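Local coordinates for protein multi-copper Oxidase CueO (Ochrobactrum, PDB 6EVG) that oxidises lignin model compounds and lignosulfonate as a laccase-like multicopper oxidase, probably passing the electrons on to dioxygen, at residues P22-P26 against N206-E212; L243-D249 against E268-V274; I253-V259 against P453-Q457; R444-N449 against D467-E471. All coordinates share one frame; numbering follows the deposited sequence.

Contact 1: P22-P26 against N206-E212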
# COMPACT_ATOMS: atom_id res chain seq x y z
N PRO A 22 20.82 -8.90 -8.38
CA PRO A 22 19.57 -9.64 -8.51
C PRO A 22 18.44 -9.09 -7.66
O PRO A 22 18.65 -8.71 -6.54
CB PRO A 22 19.88 -11.07 -8.06
CG PRO A 22 21.32 -11.12 -7.88
CD PRO A 22 21.93 -9.76 -7.91
N LEU A 23 17.22 -9.13 -8.16
CA LEU A 23 16.05 -8.68 -7.39
C LEU A 23 15.87 -9.63 -6.18
O LEU A 23 15.64 -10.80 -6.34
CB LEU A 23 14.84 -8.76 -8.26
CG LEU A 23 13.53 -8.33 -7.58
CD1 LEU A 23 13.45 -6.84 -7.41
CD2 LEU A 23 12.30 -8.88 -8.32
N PRO A 24 15.89 -9.08 -4.96
CA PRO A 24 15.56 -9.86 -3.77
C PRO A 24 14.09 -10.20 -3.73
O PRO A 24 13.27 -9.41 -4.16
CB PRO A 24 15.90 -8.89 -2.64
CG PRO A 24 16.61 -7.80 -3.12
CD PRO A 24 16.31 -7.73 -4.58
N LEU A 25 13.79 -11.37 -3.19
CA LEU A 25 12.42 -11.81 -3.02
C LEU A 25 12.06 -11.87 -1.54
O LEU A 25 12.81 -12.42 -0.75
CB LEU A 25 12.28 -13.22 -3.63
CG LEU A 25 12.15 -13.43 -5.07
CD1 LEU A 25 12.32 -14.90 -5.31
CD2 LEU A 25 10.72 -13.01 -5.43
N PRO A 26 10.95 -11.28 -1.16
CA PRO A 26 10.51 -11.45 0.26
C PRO A 26 10.38 -12.95 0.55
O PRO A 26 9.77 -13.68 -0.26
CB PRO A 26 9.16 -10.73 0.29
CG PRO A 26 9.28 -9.71 -0.80
CD PRO A 26 10.02 -10.44 -1.90
N ASN A 206 12.17 -3.65 -3.95
CA ASN A 206 12.50 -4.69 -2.97
C ASN A 206 13.80 -4.40 -2.25
O ASN A 206 14.56 -5.30 -1.93
CB ASN A 206 12.46 -6.10 -3.59
CG ASN A 206 11.09 -6.49 -4.07
OD1 ASN A 206 10.11 -5.75 -3.89
ND2 ASN A 206 10.98 -7.68 -4.69
N GLY A 207 14.00 -3.12 -1.91
CA GLY A 207 15.12 -2.73 -1.11
C GLY A 207 16.43 -2.47 -1.79
O GLY A 207 17.43 -2.18 -1.09
N ILE A 208 16.56 -2.51 -3.08
CA ILE A 208 17.82 -2.38 -3.87
C ILE A 208 17.62 -1.40 -5.02
O ILE A 208 16.55 -1.34 -5.64
CB ILE A 208 18.17 -3.87 -4.61
CG1 ILE A 208 18.28 -4.95 -3.56
CG2 ILE A 208 19.32 -3.78 -5.55
CD1 ILE A 208 19.30 -4.66 -2.60
N VAL A 209 18.71 -0.64 -5.23
CA VAL A 209 18.77 0.27 -6.39
C VAL A 209 19.02 -0.59 -7.65
O VAL A 209 19.97 -1.34 -7.75
CB VAL A 209 19.86 1.30 -6.21
CG1 VAL A 209 19.93 2.22 -7.47
CG2 VAL A 209 19.64 2.17 -5.00
N SER A 210 18.16 -0.37 -8.62
CA SER A 210 18.31 -0.93 -9.97
C SER A 210 18.59 -2.42 -10.01
O SER A 210 19.54 -2.88 -10.63
CB SER A 210 19.34 -0.09 -10.72
OG SER A 210 18.77 1.25 -10.88
N PRO A 211 17.70 -3.25 -9.43
CA PRO A 211 17.89 -4.68 -9.53
C PRO A 211 17.53 -5.23 -10.90
O PRO A 211 16.90 -4.53 -11.72
CB PRO A 211 16.91 -5.23 -8.48
CG PRO A 211 15.79 -4.21 -8.47
CD PRO A 211 16.47 -2.89 -8.71
N GLU A 212 17.92 -6.50 -11.11
CA GLU A 212 17.59 -7.21 -12.33
C GLU A 212 16.87 -8.50 -11.96
O GLU A 212 17.34 -9.28 -11.11
CB GLU A 212 18.84 -7.52 -13.12
CG GLU A 212 18.63 -8.07 -14.50
CD GLU A 212 19.91 -8.02 -15.35
OE1 GLU A 212 20.32 -6.89 -15.74
OE2 GLU A 212 20.50 -9.08 -15.56
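Asn206 reaches across to the N-terminal segment and grips its backbone at Pro24. Asn206 CB lies 4.0 Å from Leu23 CD1 and also sits close to Pro24 O. The next atom, CG, stands beside the backbone N of Asn206 (chi1 -64°), and this turns the amide toward the Pro24 carbonyl. At the tip, Asn206 ND2 donates to Pro24 O over 2.9 Å. The donor sits nearly along the C=O axis, while the oxygen is tilted a little from the amide plane. ND2 also bonds Pro172 O, and OD1 accepts from Val174 N, so this buried amide is fixed from several sides.

Residues 22-26 form an irregular, proline-rich arm that leads into strand 28-29 of the first cupredoxin-like domain. The arm lies against the second domain, beside strand 208-209, an outermost strand of its sheet. Near its start, Leu23 N donates to Glu212 O at 3.0 Å, coming from above the carbonyl plane. Pro22 CA adds a CA-H...O contact of 3.4 Å to Glu212 O.

Apolar groups fill the interval between these bonds. Leu23 CD1 rests on Pro211 CG at 3.7 Å, and the Leu23 side chain also touches Ile171 and Leu173. On the Pro24 ring, CG presses against Ile208 CG1 at 3.3 Å, closer than two carbons normally pack.

Contact 2: L243-D249 against E268-V274. With EDO (1,2-ethanediol), chain D.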
# COMPACT_ATOMS: atom_id res chain seq x y z
N LEU A 243 0.68 -3.75 -19.79
CA LEU A 243 0.52 -4.26 -18.44
C LEU A 243 -0.94 -4.65 -18.30
O LEU A 243 -1.81 -3.75 -18.27
CB LEU A 243 0.95 -3.27 -17.39
CG LEU A 243 2.32 -2.54 -17.58
CD1 LEU A 243 2.45 -1.49 -16.50
CD2 LEU A 243 3.46 -3.42 -17.91
N LEU A 244 -1.25 -5.94 -18.24
CA LEU A 244 -2.63 -6.37 -18.14
C LEU A 244 -3.04 -6.35 -16.65
O LEU A 244 -2.61 -7.20 -15.88
CB LEU A 244 -2.84 -7.75 -18.74
CG LEU A 244 -4.29 -8.27 -18.64
CD1 LEU A 244 -5.24 -7.43 -19.49
CD2 LEU A 244 -4.33 -9.70 -19.08
N VAL A 245 -3.84 -5.35 -16.27
CA VAL A 245 -4.19 -5.23 -14.85
C VAL A 245 -5.31 -6.20 -14.53
O VAL A 245 -6.40 -6.13 -15.13
CB VAL A 245 -4.60 -3.80 -14.49
CG1 VAL A 245 -4.84 -3.77 -12.97
CG2 VAL A 245 -3.56 -2.78 -14.88
N VAL A 246 -5.05 -7.13 -13.60
CA VAL A 246 -6.02 -8.12 -13.22
C VAL A 246 -6.61 -7.88 -11.81
O VAL A 246 -7.65 -8.50 -11.52
CB VAL A 246 -5.47 -9.56 -13.30
CG1 VAL A 246 -5.12 -9.90 -14.74
CG2 VAL A 246 -4.29 -9.83 -12.37
N ALA A 247 -6.00 -7.05 -11.01
CA ALA A 247 -6.50 -6.83 -9.63
C ALA A 247 -5.92 -5.54 -9.12
O ALA A 247 -4.86 -5.09 -9.49
CB ALA A 247 -6.05 -7.97 -8.71
N SER A 248 -6.68 -4.97 -8.14
CA SER A 248 -6.13 -3.91 -7.27
C SER A 248 -6.32 -4.34 -5.80
O SER A 248 -6.41 -5.54 -5.53
CB SER A 248 -6.70 -2.53 -7.62
OG SER A 248 -5.99 -1.49 -6.93
N ASP A 249 -6.36 -3.37 -4.91
CA ASP A 249 -6.23 -3.62 -3.45
C ASP A 249 -7.14 -4.73 -2.98
O ASP A 249 -6.75 -5.56 -2.13
CB ASP A 249 -6.65 -2.33 -2.70
CG ASP A 249 -6.10 -1.05 -3.24
OD1 ASP A 249 -4.99 -1.00 -3.82
OD2 ASP A 249 -6.85 -0.02 -3.09
N GLU A 268 -1.42 1.78 -2.46
CA GLU A 268 -2.13 1.03 -3.48
C GLU A 268 -1.33 -0.18 -3.92
O GLU A 268 -0.10 -0.19 -3.93
CB GLU A 268 -2.42 1.90 -4.72
CG GLU A 268 -3.40 3.04 -4.53
CD GLU A 268 -3.77 3.61 -5.91
OE1 GLU A 268 -2.99 4.46 -6.41
OE2 GLU A 268 -4.81 3.17 -6.45
N ARG A 269 -2.13 -1.16 -4.38
CA ARG A 269 -1.56 -2.37 -5.00
C ARG A 269 -2.24 -2.60 -6.33
O ARG A 269 -3.45 -2.44 -6.46
CB ARG A 269 -1.77 -3.65 -4.14
CG ARG A 269 -0.98 -3.68 -2.83
CD ARG A 269 -1.66 -2.94 -1.68
NE ARG A 269 -2.84 -3.66 -1.23
CZ ARG A 269 -3.86 -3.10 -0.60
NH1 ARG A 269 -3.90 -1.78 -0.37
NH2 ARG A 269 -4.86 -3.87 -0.17
N TYR A 270 -1.46 -3.09 -7.31
CA TYR A 270 -2.02 -3.59 -8.55
C TYR A 270 -1.27 -4.89 -8.91
O TYR A 270 -0.04 -4.94 -8.84
CB TYR A 270 -1.87 -2.61 -9.71
CG TYR A 270 -2.75 -1.38 -9.56
CD1 TYR A 270 -4.06 -1.40 -9.98
CD2 TYR A 270 -2.29 -0.24 -8.94
CE1 TYR A 270 -4.88 -0.27 -9.83
CE2 TYR A 270 -3.09 0.88 -8.78
CZ TYR A 270 -4.37 0.84 -9.22
OH TYR A 270 -5.24 1.94 -9.03
N GLU A 271 -2.04 -5.88 -9.35
CA GLU A 271 -1.44 -7.11 -9.92
C GLU A 271 -1.59 -7.02 -11.44
O GLU A 271 -2.71 -6.76 -11.94
CB GLU A 271 -2.11 -8.35 -9.40
CG GLU A 271 -2.13 -8.50 -7.88
CD GLU A 271 -2.69 -9.80 -7.40
OE1 GLU A 271 -2.35 -10.85 -7.95
OE2 GLU A 271 -3.53 -9.77 -6.50
N VAL A 272 -0.47 -7.19 -12.14
CA VAL A 272 -0.46 -7.06 -13.59
C VAL A 272 0.20 -8.28 -14.20
O VAL A 272 1.06 -8.94 -13.62
CB VAL A 272 0.27 -5.80 -14.02
CG1 VAL A 272 -0.38 -4.57 -13.42
CG2 VAL A 272 1.75 -5.84 -13.80
N LEU A 273 -0.24 -8.61 -15.42
CA LEU A 273 0.41 -9.66 -16.21
C LEU A 273 1.16 -9.00 -17.35
O LEU A 273 0.61 -8.17 -18.06
CB LEU A 273 -0.62 -10.65 -16.75
CG LEU A 273 -1.53 -11.33 -15.78
CD1 LEU A 273 -2.41 -12.37 -16.41
CD2 LEU A 273 -0.91 -11.88 -14.58
N VAL A 274 2.39 -9.47 -17.56
CA VAL A 274 3.26 -8.99 -18.62
C VAL A 274 3.72 -10.21 -19.41
O VAL A 274 4.12 -11.20 -18.84
CB VAL A 274 4.46 -8.19 -18.06
CG1 VAL A 274 5.42 -7.79 -19.19
CG2 VAL A 274 3.99 -6.99 -17.28
C1 EDO D . -7.03 5.29 -8.50
O1 EDO D . -6.31 5.35 -7.27
C2 EDO D . -7.75 6.60 -8.73
O2 EDO D . -6.85 7.70 -8.94
O HOH W 1 -5.21 -8.07 -5.14
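This is a buried antiparallel pairing of strands 243-248 and 269-274 in a mixed sheet of the second domain, bridged from Leu244-Leu273 to Ala247-Glu271. Leu244 and Leu273 form a hydrogen-bonded pair, with Leu244 N to Leu273 O at 2.9 Å and a return bond from Leu273 N to Leu244 O. Val245 and Val272 follow as a non-hydrogen-bonded pair, and their methyls CG2 and CG1 meet at 3.9 Å.

The register then slips by one residue. Two residues, Val246 and Ala247, stand opposite the single Glu271, a classic beta bulge. Glu271 O accepts from Val246 N at 2.9 Å and only weakly from Ala247 N, while Glu271 N donates to Ala247 O. In this cupredoxin-type sheet the pair is flanked by strands 219-226 and 251-259. Glu271 OE1 forms a salt bridge with Arg221, and a water joins OE2 to Ser248 O.

Side chains take over the bonding beyond the bulge. Ser248 OG donates to Arg269 O at 2.8 Å, and it lies over one face of the Tyr270 ring, toward the rim. Asp249, past the strand end, receives Arg269 N on OD1 at 2.9 Å, almost straight (170°). The Arg269 chain bends at chi2 (83°) and chi3 (70°), which folds one guanidinium face over Asp249 CB. Asp249 OD1 lies well out of that plane, so its long salt bridge to NH1 rests on charge alone. NH1 donates to Gly267 O, and NH2 forms a salt bridge with Asp462. Glu268 OE2 pairs with Lys461 and accepts from O1 of 1,2-ethanediol, probably from the crystallisation liquor.

Contact 3: I253-V259 against P453-Q457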
# COMPACT_ATOMS: atom_id res chain seq x y z
N ILE A 253 -10.54 -7.88 -10.92
CA ILE A 253 -11.56 -7.20 -11.75
C ILE A 253 -12.08 -8.17 -12.78
O ILE A 253 -11.34 -9.00 -13.30
CB ILE A 253 -11.12 -5.92 -12.35
CG1 ILE A 253 -9.86 -6.09 -13.14
CG2 ILE A 253 -11.05 -4.83 -11.31
CD1 ILE A 253 -9.57 -4.92 -14.11
N GLY A 254 -13.37 -8.04 -13.04
CA GLY A 254 -14.02 -8.97 -13.96
C GLY A 254 -13.48 -8.95 -15.38
O GLY A 254 -13.36 -10.00 -15.98
N ASN A 255 -13.13 -7.75 -15.84
CA ASN A 255 -12.63 -7.55 -17.22
C ASN A 255 -11.25 -6.90 -17.18
O ASN A 255 -11.13 -5.70 -17.29
CB ASN A 255 -13.65 -6.70 -17.99
CG ASN A 255 -15.07 -7.28 -17.88
OD1 ASN A 255 -15.29 -8.47 -18.08
ND2 ASN A 255 -16.02 -6.46 -17.55
N PRO A 256 -10.20 -7.73 -17.01
CA PRO A 256 -8.81 -7.22 -16.97
C PRO A 256 -8.56 -6.23 -18.12
O PRO A 256 -9.00 -6.44 -19.29
CB PRO A 256 -7.96 -8.45 -17.13
CG PRO A 256 -8.76 -9.53 -16.43
CD PRO A 256 -10.24 -9.17 -16.72
N GLU A 257 -7.78 -5.19 -17.83
CA GLU A 257 -7.55 -4.10 -18.74
C GLU A 257 -6.08 -3.92 -19.02
O GLU A 257 -5.33 -3.71 -18.10
CB GLU A 257 -8.09 -2.79 -18.09
CG GLU A 257 -7.94 -1.58 -19.05
CD GLU A 257 -8.20 -0.21 -18.45
OE1 GLU A 257 -8.29 -0.04 -17.22
OE2 GLU A 257 -8.23 0.76 -19.25
N PRO A 258 -5.65 -3.89 -20.32
CA PRO A 258 -4.27 -3.52 -20.60
C PRO A 258 -4.06 -2.05 -20.50
O PRO A 258 -4.87 -1.25 -21.04
CB PRO A 258 -4.04 -4.04 -22.03
CG PRO A 258 -5.41 -4.01 -22.62
CD PRO A 258 -6.43 -4.19 -21.53
N VAL A 259 -3.00 -1.66 -19.85
CA VAL A 259 -2.59 -0.27 -19.81
C VAL A 259 -1.14 -0.16 -20.27
O VAL A 259 -0.37 -1.09 -20.13
CB VAL A 259 -2.79 0.40 -18.47
CG1 VAL A 259 -4.23 0.31 -17.99
CG2 VAL A 259 -1.90 -0.17 -17.46
N PRO A 453 -14.38 5.63 -13.49
CA PRO A 453 -13.00 5.22 -13.50
C PRO A 453 -12.72 4.25 -14.61
O PRO A 453 -13.62 3.51 -15.06
CB PRO A 453 -12.82 4.52 -12.15
CG PRO A 453 -14.14 4.04 -11.78
CD PRO A 453 -15.09 5.09 -12.32
N PRO A 454 -11.46 4.14 -15.04
CA PRO A 454 -11.07 3.06 -15.99
C PRO A 454 -11.28 1.73 -15.29
O PRO A 454 -11.24 1.62 -14.06
CB PRO A 454 -9.61 3.35 -16.29
CG PRO A 454 -9.15 4.01 -15.07
CD PRO A 454 -10.28 4.87 -14.57
N ALA A 455 -11.38 0.67 -16.10
CA ALA A 455 -11.64 -0.65 -15.58
C ALA A 455 -10.64 -1.09 -14.49
O ALA A 455 -11.02 -1.66 -13.47
CB ALA A 455 -11.65 -1.71 -16.70
N HIS A 456 -9.35 -0.79 -14.70
CA HIS A 456 -8.34 -1.22 -13.75
C HIS A 456 -8.52 -0.60 -12.34
O HIS A 456 -7.95 -1.15 -11.37
CB HIS A 456 -6.93 -1.05 -14.27
CG HIS A 456 -6.39 0.34 -14.32
ND1 HIS A 456 -6.68 1.24 -15.34
CD2 HIS A 456 -5.45 0.98 -13.57
CE1 HIS A 456 -5.96 2.34 -15.20
NE2 HIS A 456 -5.21 2.23 -14.11
N GLN A 457 -9.24 0.54 -12.26
CA GLN A 457 -9.45 1.21 -10.99
C GLN A 457 -10.89 1.04 -10.50
O GLN A 457 -11.28 1.76 -9.57
CB GLN A 457 -9.14 2.68 -11.15
CG GLN A 457 -7.68 2.95 -11.51
CD GLN A 457 -7.36 4.39 -11.89
OE1 GLN A 457 -8.24 5.23 -11.97
NE2 GLN A 457 -6.06 4.69 -12.04
O HOH W 2 -11.47 1.08 -18.91
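Glu257 and His456 carry the polar part of this contact. A single oxygen, Glu257 OE1, takes two bonds: one from His456 ND1 at 2.8 Å, the other from the backbone N of His456. The two donors reach it from opposite faces of the carboxylate plane. For the ring, the oxygen lies at the edge and in plane. CG of His456 sits between the backbone N and the carbonyl carbon (chi1 74°), which folds ND1 back beside its own N-H. Through water, Ala455 N donates at 2.8 Å to a molecule that bonds Glu257 OE2 weakly.

Apolar contacts flank this pair. Val259 CG1 makes a CH-pi contact over one face of the His456 ring, 4.0 Å from its centroid, and Gln457 CG covers the opposite face. Ile253 CD1 packs on His456 CA at 3.9 Å.

With Glu257 cut back to an alanine, both N-H groups of His456 would probably lose their shared acceptor, leaving the imidazole freer to turn.

The arrangement is a His-carboxylate hydrogen bond set in a domain interface: an edge strand of the second cupredoxin-like domain meets a short 3-10 turn of the third.

Contact 4: R444-N449 against D467-E471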
# COMPACT_ATOMS: atom_id res chain seq x y z
N ARG A 444 -15.80 1.35 -3.75
CA ARG A 444 -15.80 1.38 -5.22
C ARG A 444 -15.68 2.81 -5.67
O ARG A 444 -16.44 3.67 -5.19
CB ARG A 444 -17.08 0.77 -5.81
CG ARG A 444 -17.44 -0.61 -5.33
CD ARG A 444 -16.49 -1.70 -5.77
NE ARG A 444 -16.41 -1.88 -7.23
CZ ARG A 444 -17.34 -2.49 -7.95
NH1 ARG A 444 -18.44 -3.00 -7.44
NH2 ARG A 444 -17.12 -2.62 -9.28
N ILE A 445 -14.78 3.12 -6.58
CA ILE A 445 -14.69 4.46 -7.13
C ILE A 445 -15.88 4.63 -8.12
O ILE A 445 -16.04 3.86 -9.06
CB ILE A 445 -13.36 4.71 -7.83
CG1 ILE A 445 -12.20 4.57 -6.85
CG2 ILE A 445 -13.38 6.05 -8.53
CD1 ILE A 445 -10.84 4.60 -7.47
N LEU A 446 -16.68 5.65 -7.88
CA LEU A 446 -17.79 6.03 -8.78
C LEU A 446 -17.40 6.98 -9.84
O LEU A 446 -17.86 6.85 -11.00
CB LEU A 446 -18.95 6.63 -7.96
CG LEU A 446 -19.56 5.77 -6.89
CD1 LEU A 446 -20.57 6.57 -6.10
CD2 LEU A 446 -20.18 4.49 -7.41
N SER A 447 -16.57 7.93 -9.55
CA SER A 447 -16.17 8.97 -10.50
C SER A 447 -14.85 9.59 -10.09
O SER A 447 -14.56 9.69 -8.88
CB SER A 447 -17.25 10.03 -10.66
OG SER A 447 -17.37 10.86 -9.53
N LEU A 448 -14.09 10.03 -11.07
CA LEU A 448 -12.85 10.78 -10.90
C LEU A 448 -13.00 12.00 -11.81
O LEU A 448 -13.08 11.86 -13.03
CB LEU A 448 -11.64 9.93 -11.33
CG LEU A 448 -11.45 8.63 -10.55
CD1 LEU A 448 -10.47 7.73 -11.26
CD2 LEU A 448 -10.99 8.92 -9.14
N ASN A 449 -13.06 13.19 -11.24
CA ASN A 449 -13.23 14.41 -12.02
C ASN A 449 -14.41 14.32 -12.98
O ASN A 449 -14.32 14.80 -14.14
CB ASN A 449 -11.92 14.85 -12.65
CG ASN A 449 -10.94 15.23 -11.60
OD1 ASN A 449 -11.21 16.05 -10.70
ND2 ASN A 449 -9.79 14.54 -11.63
N ASP A 467 -7.25 13.50 -7.12
CA ASP A 467 -6.58 14.59 -7.83
C ASP A 467 -7.66 15.47 -8.42
O ASP A 467 -7.97 15.39 -9.61
CB ASP A 467 -5.65 14.06 -8.92
CG ASP A 467 -4.80 15.15 -9.59
OD1 ASP A 467 -4.77 16.29 -9.11
OD2 ASP A 467 -4.16 14.80 -10.63
N GLY A 468 -8.17 16.40 -7.62
CA GLY A 468 -9.27 17.28 -7.96
C GLY A 468 -10.48 16.84 -7.16
O GLY A 468 -10.64 17.20 -5.98
N LYS A 469 -11.31 16.00 -7.77
CA LYS A 469 -12.51 15.50 -7.21
C LYS A 469 -12.65 14.01 -7.45
O LYS A 469 -12.32 13.54 -8.53
CB LYS A 469 -13.71 16.23 -7.86
CG LYS A 469 -15.04 15.76 -7.35
CD LYS A 469 -15.24 16.27 -5.93
CE LYS A 469 -16.38 15.62 -5.18
NZ LYS A 469 -17.66 15.62 -5.95
N ALA A 470 -13.17 13.27 -6.47
CA ALA A 470 -13.61 11.90 -6.62
C ALA A 470 -14.87 11.65 -5.86
O ALA A 470 -15.13 12.32 -4.84
CB ALA A 470 -12.55 10.92 -6.16
N GLU A 471 -15.62 10.66 -6.28
CA GLU A 471 -16.74 10.13 -5.52
C GLU A 471 -16.55 8.65 -5.32
O GLU A 471 -16.22 7.94 -6.28
CB GLU A 471 -18.11 10.31 -6.24
CG GLU A 471 -18.50 11.73 -6.56
CD GLU A 471 -19.69 11.85 -7.47
OE1 GLU A 471 -20.53 10.99 -7.44
OE2 GLU A 471 -19.86 12.94 -8.06
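A classic beta bulge interrupts the antiparallel pairing of strands 444-448 and 469-471 in the third cupredoxin-like domain. Leu446 and Ser447 together occupy the place across from Glu471. Glu471 O accepts from Leu446 N at 2.8 Å and from Ser447 N at 3.3 Å, both from the same face of its plane. Glu471 N answers with a bond to Ser447 O. The next pair, Leu448 and Ala470, is non-hydrogen-bonded, and Leu448 CD2 touches Ala470 CB at 3.9 Å.

Ser447 and Glu471 share one face of the sheet. Ser447 OG takes the position between its backbone N and carbonyl carbon (chi1 72°), which lays it alongside the Glu471 chain, 3.3 Å from Glu471 CG. The Glu471 carboxylate continues to a salt bridge with Arg332. Were Glu471 a leucine, Arg332 would probably be left without its carboxylate partner.

Asn449 closes the pairing with both backbone and side chain. Its N donates to Lys469 O. Its OD1 accepts from Lys469 N at 2.9 Å, and its ND2 donates to Asp467 O at 2.8 Å, with that oxygen in the amide plane. A CB on Gly468 would run into Asn449 OD1, and the backbone angles there by themselves already call for glycine.

Strand 442-448 is an outermost strand of its four-stranded sheet. Next to it comes strand 469-475, then 422-428, where Asp426 pairs with Lys469, and then 332-336.

In the fold
Contacts 2 and 3 adjoin, their centres about 9 Å apart. Strands 243-248 and 251-259 are neighbours in one sheet, with Val245 N 2.9 Å from Glu257 O in a probable hydrogen bond. Contact 3 also touches contact 4, where Pro453 CG packs on Ile445 O at 3.3 Å; the 453-457 loop thus links contact 3 to the strands of contact 4 within the third domain. Contact 1 reaches the same sheet as contacts 2 and 3, but its centre is about 19 Å from that of contact 2. Contacts 1 and 4 lie on opposite sides of the chain's centre. A copper bound by His434, Cys490 and His495 lies about 11 Å from the Asp467 side chain and about 13 Å from that of Glu268.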